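Local coordinates for tail spike protein (Acinetobacter phage vB_AbaP_AS12, PDB 6EU4) that probably recognises and depolymerises the capsular polysaccharide of its Acinetobacter baumannii host, as tailspikes of this kind generally do, working as a homotrimer, at residues D237-T242 with N267-T272; K290-T295 with Y319-M324. All blocks are in the same frame, centred on the assembly; numbering follows the deposited sequence.

Contact 1 of 2, residues D237-T242 with N267-T272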
ATOM      1  N   ASP A 237     -17.102 -15.305 -10.473  1.00 12.90           N
ATOM      2  CA  ASP A 237     -16.029 -14.879 -11.368  1.00 13.54           C
ATOM      3  C   ASP A 237     -16.272 -13.392 -11.595  1.00 13.74           C
ATOM      4  O   ASP A 237     -17.202 -13.015 -12.318  1.00 13.45           O
ATOM      5  CB  ASP A 237     -16.049 -15.671 -12.676  1.00 14.61           C
ATOM      6  CG  ASP A 237     -14.899 -15.312 -13.629  1.00 18.44           C
ATOM      7  OD1 ASP A 237     -14.370 -14.187 -13.597  1.00 17.05           O
ATOM      8  OD2 ASP A 237     -14.552 -16.179 -14.464  1.00 20.01           O
ATOM      9  N   ALA A 238     -15.462 -12.569 -10.938  1.00 11.48           N
ATOM     10  CA  ALA A 238     -15.500 -11.119 -11.032  1.00 11.11           C
ATOM     11  C   ALA A 238     -14.121 -10.641 -11.449  1.00 14.42           C
ATOM     12  O   ALA A 238     -13.109 -11.092 -10.897  1.00 12.27           O
ATOM     13  CB  ALA A 238     -15.902 -10.496  -9.682  1.00 11.52           C
ATOM     14  N   TRP A 239     -14.070  -9.744 -12.422  1.00 12.96           N
ATOM     15  CA  TRP A 239     -12.783  -9.171 -12.789  1.00 11.49           C
ATOM     16  C   TRP A 239     -12.921  -7.703 -13.153  1.00 12.57           C
ATOM     17  O   TRP A 239     -13.937  -7.264 -13.702  1.00 12.83           O
ATOM     18  CB  TRP A 239     -12.128  -9.972 -13.910  1.00 14.82           C
ATOM     19  CG  TRP A 239     -12.917 -10.160 -15.180  1.00 14.41           C
ATOM     20  CD1 TRP A 239     -13.934 -11.067 -15.410  1.00 15.87           C
ATOM     21  CD2 TRP A 239     -12.734  -9.449 -16.397  1.00 13.92           C
ATOM     22  NE1 TRP A 239     -14.374 -10.958 -16.700  1.00 16.75           N
ATOM     23  CE2 TRP A 239     -13.658  -9.969 -17.328  1.00 16.73           C
ATOM     24  CE3 TRP A 239     -11.868  -8.420 -16.797  1.00 18.35           C
ATOM     25  CZ2 TRP A 239     -13.753  -9.485 -18.628  1.00 17.41           C
ATOM     26  CZ3 TRP A 239     -11.956  -7.954 -18.093  1.00 18.86           C
ATOM     27  CH2 TRP A 239     -12.892  -8.492 -18.991  1.00 18.93           C
HETATM   28  N   MSE A 240     -11.895  -6.937 -12.802  1.00 11.80           N
HETATM   29  CA  MSE A 240     -11.890  -5.508 -13.085  1.00 11.29           C
HETATM   30  C   MSE A 240     -13.152  -4.829 -12.547  1.00 12.17           C
HETATM   31  O   MSE A 240     -13.896  -4.176 -13.292  1.00 11.85           O
HETATM   32  CB  MSE A 240     -11.738  -5.249 -14.589  1.00 12.14           C
HETATM   33  CG  MSE A 240     -10.341  -5.465 -15.085  1.00 14.27           C
HETATM   34 SE   MSE A 240      -9.202  -3.951 -14.509  0.91 14.77          SE
HETATM   35  CE  MSE A 240      -7.480  -4.743 -14.949  1.00 18.86           C
ATOM     36  N   CYS A 241     -13.373  -4.960 -11.234  1.00 11.79           N
ATOM     37  CA  CYS A 241     -14.462  -4.260 -10.564  1.00 11.72           C
ATOM     38  C   CYS A 241     -13.915  -3.521  -9.358  1.00 13.93           C
ATOM     39  O   CYS A 241     -13.010  -4.015  -8.673  1.00 12.37           O
ATOM     40  CB  CYS A 241     -15.575  -5.203 -10.105  1.00 11.76           C
ATOM     41  SG  CYS A 241     -16.436  -6.090 -11.421  1.00 15.73           S
ATOM     42  N   THR A 242     -14.456  -2.329  -9.114  1.00 10.62           N
ATOM     43  CA  THR A 242     -14.155  -1.593  -7.898  1.00 10.19           C
ATOM     44  C   THR A 242     -15.408  -1.460  -7.051  1.00 10.74           C
ATOM     45  O   THR A 242     -16.532  -1.376  -7.562  1.00 12.45           O
ATOM     46  CB  THR A 242     -13.579  -0.202  -8.183  1.00 12.28           C
ATOM     47  OG1 THR A 242     -14.571   0.606  -8.817  1.00 13.48           O
ATOM     48  CG2 THR A 242     -12.348  -0.292  -9.078  1.00 11.62           C
ATOM     49  N   ASN A 267     -12.766 -17.955 -10.610  1.00 15.23           N
ATOM     50  CA  ASN A 267     -11.572 -17.197 -10.957  0.50 16.58           C
ATOM     51  C   ASN A 267     -11.920 -15.727 -10.848  1.00 15.44           C
ATOM     52  O   ASN A 267     -13.015 -15.332 -11.237  1.00 15.42           O
ATOM     53  CB  ASN A 267     -11.092 -17.514 -12.378  0.50 20.15           C
ATOM     54  CG  ASN A 267      -9.745 -16.896 -12.681  0.50 23.44           C
ATOM     55  OD1 ASN A 267      -9.617 -16.012 -13.533  0.50 26.89           O
ATOM     56  ND2 ASN A 267      -8.735 -17.336 -11.960  0.50 27.49           N
ATOM     57  N   ASN A 268     -10.983 -14.917 -10.343  1.00 13.26           N
ATOM     58  CA  ASN A 268     -11.240 -13.495 -10.161  1.00 11.47           C
ATOM     59  C   ASN A 268      -9.947 -12.725 -10.383  1.00 13.52           C
ATOM     60  O   ASN A 268      -8.858 -13.238 -10.122  1.00 13.66           O
ATOM     61  CB  ASN A 268     -11.736 -13.143  -8.761  1.00 13.40           C
ATOM     62  CG  ASN A 268     -12.966 -13.916  -8.349  1.00 15.58           C
ATOM     63  OD1 ASN A 268     -14.086 -13.514  -8.645  1.00 15.44           O
ATOM     64  ND2 ASN A 268     -12.760 -15.034  -7.667  1.00 16.36           N
ATOM     65  N   THR A 269     -10.067 -11.490 -10.870  1.00 11.72           N
ATOM     66  CA  THR A 269      -8.908 -10.613 -10.878  1.00 10.35           C
ATOM     67  C   THR A 269      -9.318  -9.203 -10.488  1.00 13.08           C
ATOM     68  O   THR A 269     -10.472  -8.800 -10.616  1.00 11.62           O
ATOM     69  CB  THR A 269      -8.182 -10.510 -12.235  1.00 14.50           C
ATOM     70  OG1 THR A 269      -8.980  -9.714 -13.112  1.00 16.07           O
ATOM     71  CG2 THR A 269      -7.895 -11.877 -12.849  1.00 16.66           C
ATOM     72  N   THR A 270      -8.324  -8.459 -10.026  1.00 11.71           N
ATOM     73  CA  THR A 270      -8.360  -6.994  -9.954  1.00 13.21           C
ATOM     74  C   THR A 270      -9.689  -6.478  -9.378  1.00 13.20           C
ATOM     75  O   THR A 270     -10.386  -5.637  -9.963  1.00 13.17           O
ATOM     76  CB  THR A 270      -8.037  -6.372 -11.326  1.00 13.02           C
ATOM     77  OG1 THR A 270      -8.893  -6.884 -12.360  1.00 13.92           O
ATOM     78  CG2 THR A 270      -6.580  -6.629 -11.690  1.00 15.43           C
ATOM     79  N   GLN A 271      -9.999  -6.948  -8.163  1.00 12.77           N
ATOM     80  CA  GLN A 271     -11.079  -6.389  -7.346  1.00 12.33           C
ATOM     81  C   GLN A 271     -10.473  -5.446  -6.316  1.00 13.64           C
ATOM     82  O   GLN A 271      -9.558  -5.832  -5.582  1.00 14.13           O
ATOM     83  CB  GLN A 271     -11.879  -7.479  -6.625  1.00 12.49           C
ATOM     84  CG  GLN A 271     -12.490  -8.520  -7.546  1.00 13.49           C
ATOM     85  CD  GLN A 271     -13.559  -7.940  -8.454  1.00 13.74           C
ATOM     86  OE1 GLN A 271     -14.634  -7.534  -8.000  1.00 12.20           O
ATOM     87  NE2 GLN A 271     -13.276  -7.906  -9.750  1.00 13.70           N
ATOM     88  N   THR A 272     -10.954  -4.206  -6.285  1.00 11.35           N
ATOM     89  CA  THR A 272     -10.532  -3.234  -5.286  1.00  9.73           C
ATOM     90  C   THR A 272     -11.707  -2.926  -4.371  1.00 10.72           C
ATOM     91  O   THR A 272     -12.824  -2.697  -4.846  1.00 11.55           O
ATOM     92  CB  THR A 272     -10.046  -1.922  -5.924  1.00 13.25           C
ATOM     93  OG1 THR A 272      -8.950  -2.170  -6.812  1.00 16.01           O
ATOM     94  CG2 THR A 272      -9.522  -0.958  -4.839  1.00 14.37           C
TER
HETATM   95  O   HOH W   1     -11.291 -13.860 -14.243  1.00 38.89           O
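The carbonyl oxygen Thr269 O is gripped by two donors that reach it from opposite faces of its plane. One is the backbone of the facing strand, Met240 N at 3.2 Å; the other is the side-chain amide of Gln271, whose NE2 lies 3.1 Å from Thr269 O with an almost straight N-H...O angle of 174°. With CG beside the backbone N and a second bend at chi2 (-66°), Gln271 curls its amide between the two strands, NE2 turned to its own Thr269 O and OE1 lying 3.3 Å from Cys241 CB; Trp243 NE1, further along the chain, donates to that OE1. A second amide replaces a main-chain rung at Ala238, where the N-H is taken by Asn268 OD1 at 2.8 Å while Ala238 O accepts from Thr269 N. The two segments are consecutive coils of a right-handed parallel beta-helix, stacked in register, and both turn a corner at the same level, Met240 over Thr270, each with positive phi. At this corner Thr270 OG1, set between its own N and carbonyl carbon (chi1 54°), makes a weak bond to Met240 N and a hydrogen bond of 2.9 Å with Thr269 OG1, in which either hydroxyl may be the donor. The selenomethionine chain of Met240 crosses the Thr270 side chain obliquely, its CG 3.4 Å from Thr270 OG1. Beyond the corner the ladder resumes with Thr272 N on Cys241 O. At the other end Tyr187 and Trp264 hold Asp237 OD2. Trp239 CB rests on Thr269 OG1, but its indole leads off to meet Trp277 of the second subunit.

Contact 2 of 2, residues K290-T295 with Y319-M324; sequences KMQGCT and YSNVTM
Asn321 OD1 takes the N-H of Gly293 over 2.9 Å, a bond that replaces a main-chain rung where the first strand bends. Followed outward, the side chain leaves CB with CG set between its own N and carbonyl carbon (chi1 75°), which turns the amide toward the facing segment. CG comes to 3.5 Å from Gly293 N. At the tip the two branches differ: OD1, besides its bond to Gly293 N, lies 3.2 Å from Gln292 CA, whereas ND2 stays 3.8 Å from Gly293 N. The Gly293 donor stands above the carbonyl plane of OD1, and Asn351 of the second subunit donates to the same oxygen. The main chain of Asn321 is used as well, its N bonding to Met291 O and its O receiving Cys294 N in a nearly straight bond (171°). In one of two conformers, Gln292 NE2 also donates to Tyr319 O. That carbonyl oxygen is 3.9 Å from Met291 N, and Ser320 OG takes its place as acceptor at 2.9 Å from Met291 N. The same hydroxyl is hydrogen-bonded to Val318 O. At the start of the segments Lys290 and Tyr319 run side by side, their CD and CB 3.8 Å apart. Past Gly293, which has positive phi, regular pairing returns with Thr323 N on Cys294 O, and Cys294 CB packs on Val322 CG2. Thr295 and Thr323 lie on the other face: Thr295 OG1 bonds both Ser298 and Thr326 of the second subunit, and Thr323 OG1 bonds that Thr326 too. Parallel strands stacked in register on successive coils are the hallmark of the beta-helix, the usual body of trimeric phage tailspikes; here side chains bridge the bend.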
ATOM      1  N   LYS A 290      -9.836 -17.837  -5.183  1.00 11.88           N
ATOM      2  CA  LYS A 290      -9.252 -17.470  -6.478  1.00 11.73           C
ATOM      3  C   LYS A 290      -9.354 -15.969  -6.726  1.00 14.07           C
ATOM      4  O   LYS A 290      -9.640 -15.516  -7.836  1.00 14.38           O
ATOM      5  CB  LYS A 290      -9.896 -18.264  -7.612  1.00 13.38           C
ATOM      6  CG  LYS A 290      -9.642 -19.773  -7.541  1.00 16.01           C
ATOM      7  CD  LYS A 290      -8.212 -20.154  -7.946  1.00 21.89           C
ATOM      8  CE  LYS A 290      -8.031 -21.683  -8.041  1.00 30.06           C
ATOM      9  NZ  LYS A 290      -6.720 -22.070  -8.655  1.00 33.09           N
HETATM   10  N   MSE A 291      -9.051 -15.192  -5.692  1.00 12.22           N
HETATM   11  CA  MSE A 291      -9.089 -13.753  -5.777  1.00 12.64           C
HETATM   12  C   MSE A 291      -7.687 -13.209  -6.042  1.00 12.95           C
HETATM   13  O   MSE A 291      -6.910 -12.967  -5.106  1.00 14.98           O
HETATM   14  CB  MSE A 291      -9.684 -13.167  -4.481  1.00 14.78           C
HETATM   15  CG  MSE A 291     -11.227 -13.188  -4.504  1.00 16.43           C
HETATM   16 SE   MSE A 291     -11.975 -11.739  -5.618  1.00 17.69          SE
HETATM   17  CE  MSE A 291     -12.331 -10.424  -4.270  1.00 16.22           C
ATOM     18  N   GLN A 292      -7.373 -12.998  -7.319  1.00 11.76           N
ATOM     19  CA  GLN A 292      -6.057 -12.527  -7.723  0.50 12.09           C
ATOM     20  C   GLN A 292      -6.047 -11.004  -7.831  1.00 12.48           C
ATOM     21  O   GLN A 292      -7.018 -10.397  -8.296  1.00 12.15           O
ATOM     22  CB  GLN A 292      -5.654 -13.136  -9.068  0.50 13.24           C
ATOM     23  CG  GLN A 292      -6.065 -14.598  -9.274  0.50 15.60           C
ATOM     24  CD  GLN A 292      -5.565 -15.495  -8.167  0.50 15.10           C
ATOM     25  OE1 GLN A 292      -4.738 -15.091  -7.353  0.50 16.54           O
ATOM     26  NE2 GLN A 292      -6.064 -16.724  -8.131  0.50 15.39           N
ATOM     27  N   GLY A 293      -4.925 -10.391  -7.444  1.00 12.12           N
ATOM     28  CA  GLY A 293      -4.806  -8.938  -7.617  1.00 10.08           C
ATOM     29  C   GLY A 293      -5.827  -8.114  -6.857  1.00 12.38           C
ATOM     30  O   GLY A 293      -6.312  -7.098  -7.380  1.00 12.93           O
ATOM     31  N   CYS A 294      -6.123  -8.499  -5.618  1.00 12.64           N
ATOM     32  CA  CYS A 294      -7.154  -7.869  -4.802  1.00 11.39           C
ATOM     33  C   CYS A 294      -6.549  -6.931  -3.765  1.00 11.10           C
ATOM     34  O   CYS A 294      -5.643  -7.322  -3.021  1.00 11.41           O
ATOM     35  CB  CYS A 294      -7.970  -8.947  -4.096  1.00 12.73           C
ATOM     36  SG  CYS A 294      -9.182  -8.316  -2.936  1.00 14.37           S
ATOM     37  N   THR A 295      -7.054  -5.701  -3.709  1.00 11.22           N
ATOM     38  CA  THR A 295      -6.607  -4.728  -2.724  1.00 10.48           C
ATOM     39  C   THR A 295      -7.801  -4.280  -1.900  1.00 10.48           C
ATOM     40  O   THR A 295      -8.845  -3.900  -2.462  1.00 11.22           O
ATOM     41  CB  THR A 295      -5.940  -3.501  -3.372  1.00 11.63           C
ATOM     42  OG1 THR A 295      -4.875  -3.888  -4.263  1.00 12.33           O
ATOM     43  CG2 THR A 295      -5.343  -2.592  -2.296  1.00 11.65           C
ATOM     44  N   TYR A 319      -6.335 -19.702  -2.410  1.00 11.69           N
ATOM     45  CA  TYR A 319      -5.728 -19.531  -3.739  1.00 11.91           C
ATOM     46  C   TYR A 319      -5.915 -18.108  -4.282  1.00 12.28           C
ATOM     47  O   TYR A 319      -6.295 -17.894  -5.437  1.00 12.05           O
ATOM     48  CB  TYR A 319      -6.269 -20.569  -4.713  1.00 15.92           C
ATOM     49  CG  TYR A 319      -5.879 -21.977  -4.317  1.00 22.30           C
ATOM     50  CD1 TYR A 319      -4.544 -22.344  -4.199  1.00 28.13           C
ATOM     51  CD2 TYR A 319      -6.845 -22.944  -4.090  1.00 30.29           C
ATOM     52  CE1 TYR A 319      -4.183 -23.636  -3.824  1.00 34.62           C
ATOM     53  CE2 TYR A 319      -6.498 -24.232  -3.732  1.00 34.99           C
ATOM     54  CZ  TYR A 319      -5.164 -24.569  -3.591  1.00 39.42           C
ATOM     55  OH  TYR A 319      -4.814 -25.860  -3.238  1.00 46.38           O
ATOM     56  N   SER A 320      -5.542 -17.127  -3.457  1.00 10.68           N
ATOM     57  CA  SER A 320      -5.748 -15.716  -3.736  1.00 10.80           C
ATOM     58  C   SER A 320      -4.469 -14.954  -3.437  1.00 10.57           C
ATOM     59  O   SER A 320      -3.575 -15.460  -2.756  1.00 11.95           O
ATOM     60  CB  SER A 320      -6.882 -15.131  -2.880  1.00 11.67           C
ATOM     61  OG  SER A 320      -8.095 -15.833  -3.083  1.00 12.56           O
ATOM     62  N   ASN A 321      -4.382 -13.712  -3.914  1.00 10.47           N
ATOM     63  CA  ASN A 321      -3.343 -12.811  -3.413  1.00 11.53           C
ATOM     64  C   ASN A 321      -3.971 -11.446  -3.157  1.00 10.27           C
ATOM     65  O   ASN A 321      -4.582 -10.851  -4.051  1.00 11.63           O
ATOM     66  CB  ASN A 321      -2.111 -12.768  -4.349  1.00 14.03           C
ATOM     67  CG  ASN A 321      -2.315 -11.979  -5.644  1.00 15.00           C
ATOM     68  OD1 ASN A 321      -3.053 -12.382  -6.552  1.00 13.11           O
ATOM     69  ND2 ASN A 321      -1.562 -10.884  -5.770  1.00 12.30           N
ATOM     70  N   VAL A 322      -3.850 -10.994  -1.909  1.00 10.45           N
ATOM     71  CA  VAL A 322      -4.629  -9.900  -1.338  1.00 10.29           C
ATOM     72  C   VAL A 322      -3.696  -9.006  -0.539  1.00 10.41           C
ATOM     73  O   VAL A 322      -2.850  -9.500   0.215  1.00 10.69           O
ATOM     74  CB  VAL A 322      -5.746 -10.412  -0.403  1.00 11.52           C
ATOM     75  CG1 VAL A 322      -6.497  -9.259   0.256  1.00 14.15           C
ATOM     76  CG2 VAL A 322      -6.711 -11.355  -1.147  1.00 13.97           C
ATOM     77  N   THR A 323      -3.874  -7.694  -0.683  1.00 11.06           N
ATOM     78  CA  THR A 323      -3.199  -6.704   0.147  1.00 11.37           C
ATOM     79  C   THR A 323      -4.256  -5.938   0.920  1.00 11.99           C
ATOM     80  O   THR A 323      -5.219  -5.443   0.316  1.00 10.61           O
ATOM     81  CB  THR A 323      -2.383  -5.701  -0.680  1.00 11.50           C
ATOM     82  OG1 THR A 323      -1.377  -6.370  -1.447  1.00 14.98           O
ATOM     83  CG2 THR A 323      -1.689  -4.699   0.228  1.00 12.65           C
HETATM   84  N   MSE A 324      -4.066  -5.831   2.239  1.00  9.76           N
HETATM   85  CA  MSE A 324      -4.946  -5.072   3.110  1.00  9.85           C
HETATM   86  C   MSE A 324      -4.173  -3.872   3.640  1.00 10.72           C
HETATM   87  O   MSE A 324      -3.191  -4.035   4.367  1.00 11.74           O
HETATM   88  CB  MSE A 324      -5.453  -5.931   4.276  1.00 10.66           C
HETATM   89  CG  MSE A 324      -6.102  -7.188   3.867  1.00 10.98           C
HETATM   90 SE   MSE A 324      -6.863  -8.027   5.467  0.85 14.42          SE
HETATM   91  CE  MSE A 324      -7.340  -9.703   4.627  1.00 15.18           C
TER

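From the N terminus, the chain first passes through 237-242, makes one circuit of the beta-helix and closes it at 267-272, forming contact 1. A further circuit brings it to 290-295, and the next ends at 319-324, where contact 2 closes. The two closures follow in series, neither nesting nor crossing, and their centres lie 9 Å apart. The coils they join are successive layers: strand 268-274 pairs with strand 284-304, through probable hydrogen bonds from Thr270 N to Gln292 O and from Thr295 N to Gln271 O, while Met291 SE packs against Asn268 CB. Four coils are thus stacked along the same wall, which also faces the second subunit.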